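Local coordinates for protein glutamate--tRNA ligase, cytoplasmic (Saccharomyces cerevisiae, PDB 2HRA) that activates glutamate with ATP and transfers it to tRNA(Glu), and through the N-terminal GST-like domain in this chain associates with the cofactor Arc1p, at residues Y34-A39 with V140-G144; Q92-W96 with F128-G132; Y135-V140 with L171-F177. All coordinates share one frame; numbering follows the deposited sequence.

How the contacts relate
Contact 1 is the most central of the three, fully buried close to the middle of the chain, where helix 34-46 meets helix 137-148 through small residues, aliphatic groups and the indole of Trp143. Contact 3 uses the start of that same helix 137-148, shares Val140 with contact 1, and lies about 8 Å from it between centres; here aromatic packing sits beside capping carboxylates. Contact 2 is more peripheral, about 14 Å from contact 1 between centres, and sets a turn against helix 90-104 by indole and methyl packing. Asp139 OD2 of contact 3 and Ile129 N of contact 2 form a probable hydrogen bond. Segment 128-132 and residues 171-175 fall in regions that interact with ARC1.

Contact 1: residues Y34-A39 with V140-G144; sequences YAELIA and VACWG
Ala35 packs directly on Gly144, and this is the tight end of the contact: Ala35 N is 3.8 Å from Gly144 CA. A beta carbon on Gly144 would run into Ala35 N, so the absence of a side chain is what lets the backbones come so close. Tyr34 adds only the base of its side chain, with CB 3.8 Å from Gly144 O, while its ring leads off from the neighbouring helix; its hydroxyl makes a weak hydrogen bond to His181. The short helical segments approach to 7.9 Å between axes, with their N-to-C directions at 132°. They belong to the two halves of the GST-like fold: helix 34-46 is the first helix of the thioredoxin-like subdomain, and helix 137-148 runs through the all-helical one. No hydrogen bond bridges the segments, and the join rests on shape. Ile38 reaches out with its delta methyl, which lies 3.4 Å from CE3 of Trp143, a close fit to the benzene end of the indole, the two side chains crossing at about a right angle. CG1 of Ile38 stands beside the backbone N (chi1 -68°), and the chain then extends (chi2 168°), carrying CD1 to the indole. Trp143 is fixed from other sides by a hydrogen bond from NE1 to Tyr168 O and by stacking on the Tyr168 ring. Towards Val140 the fit becomes uneven. Its CG1 presses on the helix backbone, 3.4 Å from Ala35 O, yet meets side chains less closely, at 4.0 Å from Ile38 CG2 and 4.4 Å from Ala39 CB. The side chains here fit more loosely but stay buried: Phe74 of helix 73-80 packs against Ala35, Val140 and Ala141, and Ala180 of helix 180-195 touches Ile38.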
loop_
_atom_site.group_PDB
_atom_site.type_symbol
_atom_site.label_atom_id
_atom_site.label_comp_id
_atom_site.label_asym_id
_atom_site.label_seq_id
_atom_site.Cartn_x
_atom_site.Cartn_y
_atom_site.Cartn_z
ATOM N N TYR A 34 -3.751 0.143 2.573
ATOM C CA TYR A 34 -2.571 1.012 2.624
ATOM C C TYR A 34 -2.001 1.229 1.237
ATOM O O TYR A 34 -1.615 2.336 0.890
ATOM C CB TYR A 34 -1.498 0.479 3.608
ATOM C CG TYR A 34 -1.852 0.696 5.059
ATOM C CD1 TYR A 34 -2.194 -0.380 5.881
ATOM C CD2 TYR A 34 -1.923 1.967 5.599
ATOM C CE1 TYR A 34 -2.534 -0.186 7.187
ATOM C CE2 TYR A 34 -2.279 2.161 6.950
ATOM C CZ TYR A 34 -2.585 1.093 7.715
ATOM O OH TYR A 34 -2.953 1.248 9.047
ATOM N N ALA A 35 -1.944 0.186 0.431
ATOM C CA ALA A 35 -1.323 0.296 -0.876
ATOM C C ALA A 35 -2.010 1.359 -1.727
ATOM O O ALA A 35 -1.356 2.163 -2.385
ATOM C CB ALA A 35 -1.352 -1.028 -1.583
ATOM N N GLU A 36 -3.341 1.324 -1.679
ATOM C CA GLU A 36 -4.237 2.204 -2.394
ATOM C C GLU A 36 -4.064 3.597 -1.885
ATOM O O GLU A 36 -3.928 4.527 -2.675
ATOM C CB GLU A 36 -5.699 1.763 -2.205
ATOM C CG GLU A 36 -6.074 0.446 -2.918
ATOM C CD GLU A 36 -5.694 -0.847 -2.114
ATOM O OE1 GLU A 36 -5.067 -0.764 -1.051
ATOM O OE2 GLU A 36 -6.049 -1.962 -2.560
ATOM N N LEU A 37 -4.060 3.762 -0.570
ATOM C CA LEU A 37 -3.844 5.074 0.018
ATOM C C LEU A 37 -2.484 5.664 -0.352
ATOM O O LEU A 37 -2.399 6.860 -0.631
ATOM C CB LEU A 37 -4.013 5.043 1.539
ATOM C CG LEU A 37 -3.699 6.315 2.353
ATOM C CD1 LEU A 37 -4.677 7.458 2.139
ATOM C CD2 LEU A 37 -3.676 5.922 3.831
ATOM N N ILE A 38 -1.424 4.852 -0.335
ATOM C CA ILE A 38 -0.073 5.366 -0.624
ATOM C C ILE A 38 0.016 5.768 -2.117
ATOM O O ILE A 38 0.542 6.839 -2.491
ATOM C CB ILE A 38 1.035 4.319 -0.158
ATOM C CG1 ILE A 38 1.053 4.200 1.370
ATOM C CG2 ILE A 38 2.436 4.747 -0.555
ATOM C CD1 ILE A 38 1.881 3.027 1.913
ATOM N N ALA A 39 -0.580 4.948 -2.972
ATOM C CA ALA A 39 -0.665 5.252 -4.401
ATOM C C ALA A 39 -1.227 6.651 -4.642
ATOM O O ALA A 39 -0.729 7.392 -5.500
ATOM C CB ALA A 39 -1.507 4.194 -5.114
ATOM N N VAL A 140 5.008 -0.111 -3.881
ATOM C CA VAL A 140 3.869 0.473 -3.165
ATOM C C VAL A 140 2.930 -0.619 -2.712
ATOM O O VAL A 140 2.476 -0.645 -1.568
ATOM C CB VAL A 140 3.148 1.513 -4.064
ATOM C CG1 VAL A 140 1.892 2.020 -3.431
ATOM C CG2 VAL A 140 4.094 2.676 -4.394
ATOM N N ALA A 141 2.666 -1.548 -3.606
ATOM C CA ALA A 141 1.778 -2.642 -3.302
ATOM C C ALA A 141 2.358 -3.550 -2.233
ATOM O O ALA A 141 1.629 -3.958 -1.314
ATOM C CB ALA A 141 1.443 -3.425 -4.583
ATOM N N CYS A 142 3.658 -3.876 -2.324
ATOM C CA CYS A 142 4.258 -4.778 -1.343
ATOM C C CYS A 142 4.426 -4.102 -0.001
ATOM O O CYS A 142 4.226 -4.740 1.043
ATOM C CB CYS A 142 5.573 -5.382 -1.851
ATOM S SG CYS A 142 5.375 -6.501 -3.266
ATOM N N TRP A 143 4.746 -2.817 -0.000
ATOM C CA TRP A 143 4.896 -2.106 1.267
ATOM C C TRP A 143 3.564 -1.985 1.995
ATOM O O TRP A 143 3.472 -2.282 3.194
ATOM C CB TRP A 143 5.483 -0.725 1.089
ATOM C CG TRP A 143 6.051 -0.169 2.384
ATOM C CD1 TRP A 143 7.332 -0.244 2.772
ATOM C CD2 TRP A 143 5.354 0.571 3.417
ATOM N NE1 TRP A 143 7.496 0.385 3.983
ATOM C CE2 TRP A 143 6.291 0.880 4.404
ATOM C CE3 TRP A 143 4.015 0.968 3.610
ATOM C CZ2 TRP A 143 5.955 1.580 5.576
ATOM C CZ3 TRP A 143 3.688 1.659 4.749
ATOM C CH2 TRP A 143 4.656 1.974 5.715
ATOM N N GLY A 144 2.537 -1.568 1.272
ATOM C CA GLY A 144 1.179 -1.488 1.815
ATOM C C GLY A 144 0.680 -2.808 2.348
ATOM O O GLY A 144 0.161 -2.883 3.461
#

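Contact 2: residues Q92-W96 with F128-G132; sequences QVAKW and FILGG
Ile129 lays its CG2 methyl on the indole of Trp96, a CH-pi contact in which the carbon stands 3.5 Å from the centroid of the five-membered ring and only 5° off the ring normal. In the helical subdomain of this GST-like fold, the pair joins helix 90-104 to a type I beta turn, Phe128 to Gly131, within the loop before helix 137-148. The turn is closed by a backbone hydrogen bond from Gly131 N to Phe128 O, and Gly131 takes a positive phi, a conformation that favours glycine. Ile129 divides its branches: with chi1 at -74°, CG2 is placed opposite the backbone N and goes to the indole, while CG1 carries CD1 towards Cys142 of helix 137-148. Trp96 carries its CG beside its own backbone N and turns a face of the indole to the turn. Over the opposite face, near the rim, lies Lys95 NZ, 3.9 Å above the plane. Thr118 and Leu119 of helix 109-122 also pack on Trp96. Leu130 does the rest of the work with a forked end. Its chain is extended (chi2 176°), which sends both methyls towards the helix, where they part. CD2 lies between two neighbours, 3.9 Å from Gln92 CB and 4.0 Å from Trp96 CD1. Gln92 bends at chi2, and its amide NE2 comes to 4.2 Å from the same methyl of Leu130. The loop belongs to a region that interacts with ARC1, and its backbone is tied down by hydrogen bonds from Ile129 N to Asp139 and from Gln122 to Ile129 O. The other methyl of Leu130, CD1, meets Val93 CG2 at 3.4 Å, tighter than ordinary van der Waals contact.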
loop_
_atom_site.group_PDB
_atom_site.type_symbol
_atom_site.label_atom_id
_atom_site.label_comp_id
_atom_site.label_asym_id
_atom_site.label_seq_id
_atom_site.Cartn_x
_atom_site.Cartn_y
_atom_site.Cartn_z
ATOM N N GLN A 92 6.158 -7.200 -15.318
ATOM C CA GLN A 92 6.933 -7.386 -14.095
ATOM C C GLN A 92 6.277 -6.662 -12.920
ATOM O O GLN A 92 6.253 -7.192 -11.815
ATOM C CB GLN A 92 8.409 -6.994 -14.274
ATOM C CG GLN A 92 9.267 -8.113 -14.916
ATOM C CD GLN A 92 9.411 -9.326 -14.014
ATOM O OE1 GLN A 92 8.889 -10.394 -14.306
ATOM N NE2 GLN A 92 10.099 -9.153 -12.896
ATOM N N VAL A 93 5.706 -5.482 -13.138
ATOM C CA VAL A 93 4.986 -4.834 -12.038
ATOM C C VAL A 93 3.788 -5.673 -11.581
ATOM O O VAL A 93 3.575 -5.876 -10.369
ATOM C CB VAL A 93 4.539 -3.415 -12.405
ATOM C CG1 VAL A 93 3.528 -2.914 -11.385
ATOM C CG2 VAL A 93 5.753 -2.512 -12.492
ATOM N N ALA A 94 3.022 -6.183 -12.539
ATOM C CA ALA A 94 1.872 -7.040 -12.203
ATOM C C ALA A 94 2.228 -8.248 -11.355
ATOM O O ALA A 94 1.470 -8.613 -10.481
ATOM C CB ALA A 94 1.153 -7.480 -13.452
ATOM N N LYS A 95 3.363 -8.897 -11.611
ATOM C CA LYS A 95 3.769 -10.056 -10.780
ATOM C C LYS A 95 3.906 -9.691 -9.321
ATOM O O LYS A 95 3.566 -10.476 -8.436
ATOM C CB LYS A 95 5.130 -10.601 -11.198
ATOM C CG LYS A 95 5.233 -11.194 -12.589
ATOM C CD LYS A 95 6.473 -12.089 -12.733
ATOM C CE LYS A 95 7.684 -11.707 -11.807
ATOM N NZ LYS A 95 7.767 -12.475 -10.500
ATOM N N TRP A 96 4.466 -8.517 -9.057
ATOM C CA TRP A 96 4.780 -8.150 -7.704
ATOM C C TRP A 96 3.560 -7.551 -7.038
ATOM O O TRP A 96 3.349 -7.718 -5.865
ATOM C CB TRP A 96 5.996 -7.221 -7.657
ATOM C CG TRP A 96 7.225 -7.953 -7.997
ATOM C CD1 TRP A 96 7.880 -7.958 -9.197
ATOM C CD2 TRP A 96 7.945 -8.857 -7.140
ATOM N NE1 TRP A 96 8.960 -8.817 -9.137
ATOM C CE2 TRP A 96 9.022 -9.370 -7.881
ATOM C CE3 TRP A 96 7.785 -9.269 -5.814
ATOM C CZ2 TRP A 96 9.933 -10.288 -7.343
ATOM C CZ3 TRP A 96 8.676 -10.174 -5.288
ATOM C CH2 TRP A 96 9.740 -10.675 -6.041
ATOM N N PHE A 128 15.159 -1.154 -4.747
ATOM C CA PHE A 128 13.730 -1.306 -4.969
ATOM C C PHE A 128 13.478 -2.561 -5.790
ATOM O O PHE A 128 14.374 -3.074 -6.417
ATOM C CB PHE A 128 13.178 -0.064 -5.663
ATOM C CG PHE A 128 13.362 1.172 -4.853
ATOM C CD1 PHE A 128 14.101 2.229 -5.332
ATOM C CD2 PHE A 128 12.877 1.231 -3.567
ATOM C CE1 PHE A 128 14.305 3.350 -4.557
ATOM C CE2 PHE A 128 13.078 2.333 -2.802
ATOM C CZ PHE A 128 13.798 3.391 -3.295
ATOM N N ILE A 129 12.242 -3.041 -5.773
ATOM C CA ILE A 129 11.913 -4.374 -6.289
ATOM C C ILE A 129 12.313 -4.587 -7.736
ATOM O O ILE A 129 12.861 -5.640 -8.090
ATOM C CB ILE A 129 10.415 -4.720 -6.060
ATOM C CG1 ILE A 129 10.212 -5.033 -4.559
ATOM C CG2 ILE A 129 10.017 -5.920 -6.943
ATOM C CD1 ILE A 129 8.733 -5.020 -4.047
ATOM N N LEU A 130 12.114 -3.563 -8.559
ATOM C CA LEU A 130 12.420 -3.679 -9.969
ATOM C C LEU A 130 13.746 -3.049 -10.338
ATOM O O LEU A 130 14.123 -3.072 -11.499
ATOM C CB LEU A 130 11.289 -3.124 -10.829
ATOM C CG LEU A 130 9.965 -3.861 -10.719
ATOM C CD1 LEU A 130 8.928 -3.141 -11.556
ATOM C CD2 LEU A 130 10.138 -5.340 -11.144
ATOM N N GLY A 131 14.467 -2.513 -9.362
ATOM C CA GLY A 131 15.860 -2.162 -9.567
ATOM C C GLY A 131 16.089 -0.821 -10.235
ATOM O O GLY A 131 17.136 -0.615 -10.846
ATOM N N GLY A 132 15.128 0.092 -10.148
ATOM C CA GLY A 132 15.337 1.471 -10.633
ATOM C C GLY A 132 15.889 2.403 -9.561
ATOM O O GLY A 132 16.072 1.993 -8.412
#

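Contact 3: residues Y135-V140 with L171-F177; sequences YSAADV and LEMDPIF
Phe177 drives the edge of its ring into the face of Tyr135, a T-shaped pair with centroids 5.1 Å apart and planes at 81°. The leading atom is Phe177 CE1, 3.7 Å from Tyr135 CZ and set towards the rim of the phenol. Leu171 CD2 fills the angle between the rings: it lies over one face of Phe177 and touches Tyr135 CD2 at 3.7 Å. At the edge of the tyrosine ring, near its plane, Asp174 OD2 is 3.7 Å from Tyr135 CE2. Tyr135 reaches this place by taking the crowded position between backbone N and carbonyl carbon (chi1 57°). Just after it, Ser136 and Asp139 form the capping box that starts helix 137-148, a feature well known at the corresponding helix of GST folds. Ser136 N gives an almost straight bond of 2.9 Å to the anti lone pair of Asp139 OD1, and Ser136 OG accepts from Ala138 N. Asp139 OD2 also accepts from Trp167 NE1, and such donors would tend to keep this buried carboxylate ionised. Asp174 caps the facing helix 175-178, its OD1 met by Ile176 N from above the carboxylate plane. Replacing Tyr135 with an alanine would probably leave the Phe177 edge and the Leu171 methyl facing a gap, with Phe177 freer to shift. Farther in, Phe177 CZ rests 3.9 Å from Val140 CG2, and Trp143 packs edge-to-face with the same phenylalanine.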
loop_
_atom_site.group_PDB
_atom_site.type_symbol
_atom_site.label_atom_id
_atom_site.label_comp_id
_atom_site.label_asym_id
_atom_site.label_seq_id
_atom_site.Cartn_x
_atom_site.Cartn_y
_atom_site.Cartn_z
ATOM N N TYR A 135 11.337 4.192 -6.742
ATOM C CA TYR A 135 10.433 3.054 -6.463
ATOM C C TYR A 135 9.323 3.031 -7.506
ATOM O O TYR A 135 9.093 4.010 -8.259
ATOM C CB TYR A 135 9.859 3.032 -5.031
ATOM C CG TYR A 135 9.090 4.287 -4.650
ATOM C CD1 TYR A 135 7.811 4.547 -5.161
ATOM C CD2 TYR A 135 9.636 5.208 -3.784
ATOM C CE1 TYR A 135 7.136 5.706 -4.830
ATOM C CE2 TYR A 135 8.948 6.369 -3.440
ATOM C CZ TYR A 135 7.709 6.617 -3.966
ATOM O OH TYR A 135 7.052 7.787 -3.629
ATOM N N SER A 136 8.669 1.890 -7.590
ATOM C CA SER A 136 7.572 1.684 -8.528
ATOM C C SER A 136 6.332 1.214 -7.786
ATOM O O SER A 136 6.329 1.030 -6.562
ATOM C CB SER A 136 7.983 0.639 -9.573
ATOM O OG SER A 136 8.002 -0.647 -8.954
ATOM N N ALA A 137 5.286 0.978 -8.556
ATOM C CA ALA A 137 4.030 0.439 -8.067
ATOM C C ALA A 137 4.243 -0.887 -7.396
ATOM O O ALA A 137 3.483 -1.263 -6.494
ATOM C CB ALA A 137 2.994 0.298 -9.255
ATOM N N ALA A 138 5.244 -1.637 -7.838
ATOM C CA ALA A 138 5.549 -2.907 -7.188
ATOM C C ALA A 138 5.862 -2.680 -5.688
ATOM O O ALA A 138 5.395 -3.411 -4.805
ATOM C CB ALA A 138 6.728 -3.605 -7.923
ATOM N N ASP A 139 6.696 -1.681 -5.414
ATOM C CA ASP A 139 7.097 -1.356 -4.062
ATOM C C ASP A 139 5.893 -0.880 -3.251
ATOM O O ASP A 139 5.761 -1.206 -2.078
ATOM C CB ASP A 139 8.185 -0.265 -4.076
ATOM C CG ASP A 139 9.432 -0.708 -4.792
ATOM O OD1 ASP A 139 9.609 -0.295 -5.971
ATOM O OD2 ASP A 139 10.214 -1.492 -4.203
ATOM N N VAL A 140 5.008 -0.111 -3.881
ATOM C CA VAL A 140 3.869 0.473 -3.165
ATOM C C VAL A 140 2.930 -0.619 -2.712
ATOM O O VAL A 140 2.476 -0.645 -1.568
ATOM C CB VAL A 140 3.148 1.513 -4.064
ATOM C CG1 VAL A 140 1.892 2.020 -3.431
ATOM C CG2 VAL A 140 4.094 2.676 -4.394
ATOM N N LEU A 171 11.650 2.815 2.869
ATOM C CA LEU A 171 10.366 3.370 2.458
ATOM C C LEU A 171 9.582 3.993 3.626
ATOM O O LEU A 171 8.953 5.033 3.453
ATOM C CB LEU A 171 9.520 2.317 1.715
ATOM C CG LEU A 171 10.059 1.992 0.315
ATOM C CD1 LEU A 171 9.383 0.768 -0.271
ATOM C CD2 LEU A 171 9.918 3.197 -0.646
ATOM N N GLU A 172 9.662 3.391 4.808
ATOM C CA GLU A 172 8.993 3.933 5.988
ATOM C C GLU A 172 9.484 5.357 6.352
ATOM O O GLU A 172 8.692 6.175 6.805
ATOM C CB GLU A 172 9.158 2.980 7.172
ATOM C CG GLU A 172 8.407 3.366 8.433
ATOM C CD GLU A 172 8.720 2.427 9.577
ATOM O OE1 GLU A 172 7.775 1.866 10.156
ATOM O OE2 GLU A 172 9.922 2.237 9.895
ATOM N N MET A 173 10.765 5.652 6.145
ATOM C CA MET A 173 11.299 7.000 6.378
ATOM C C MET A 173 10.774 8.061 5.381
ATOM O O MET A 173 10.982 9.257 5.576
ATOM C CB MET A 173 12.830 6.992 6.329
ATOM C CG MET A 173 13.488 6.202 7.436
ATOM S SD MET A 173 15.299 6.169 7.320
ATOM C CE MET A 173 15.593 5.555 5.656
ATOM N N ASP A 174 10.131 7.613 4.310
ATOM C CA ASP A 174 9.488 8.473 3.347
ATOM C C ASP A 174 8.054 8.671 3.854
ATOM O O ASP A 174 7.254 7.733 3.827
ATOM C CB ASP A 174 9.517 7.774 1.984
ATOM C CG ASP A 174 8.971 8.629 0.846
ATOM O OD1 ASP A 174 8.209 9.555 1.125
ATOM O OD2 ASP A 174 9.294 8.344 -0.343
ATOM N N PRO A 175 7.704 9.902 4.284
ATOM C CA PRO A 175 6.378 10.208 4.855
ATOM C C PRO A 175 5.194 9.738 4.016
ATOM O O PRO A 175 4.123 9.388 4.558
ATOM C CB PRO A 175 6.361 11.738 4.894
ATOM C CG PRO A 175 7.746 12.169 4.844
ATOM C CD PRO A 175 8.545 11.104 4.185
ATOM N N ILE A 176 5.362 9.788 2.700
ATOM C CA ILE A 176 4.340 9.307 1.778
ATOM C C ILE A 176 3.878 7.916 2.177
ATOM O O ILE A 176 2.683 7.633 2.087
ATOM C CB ILE A 176 4.809 9.324 0.304
ATOM C CG1 ILE A 176 4.667 10.741 -0.263
ATOM C CG2 ILE A 176 3.988 8.342 -0.540
ATOM C CD1 ILE A 176 5.558 11.081 -1.461
ATOM N N PHE A 177 4.824 7.076 2.616
ATOM C CA PHE A 177 4.535 5.698 3.099
ATOM C C PHE A 177 4.355 5.692 4.608
ATOM O O PHE A 177 3.346 5.259 5.121
ATOM C CB PHE A 177 5.700 4.754 2.813
ATOM C CG PHE A 177 5.871 4.412 1.367
ATOM C CD1 PHE A 177 6.283 5.378 0.456
ATOM C CD2 PHE A 177 5.635 3.133 0.925
ATOM C CE1 PHE A 177 6.437 5.068 -0.879
ATOM C CE2 PHE A 177 5.789 2.797 -0.408
ATOM C CZ PHE A 177 6.185 3.768 -1.312
#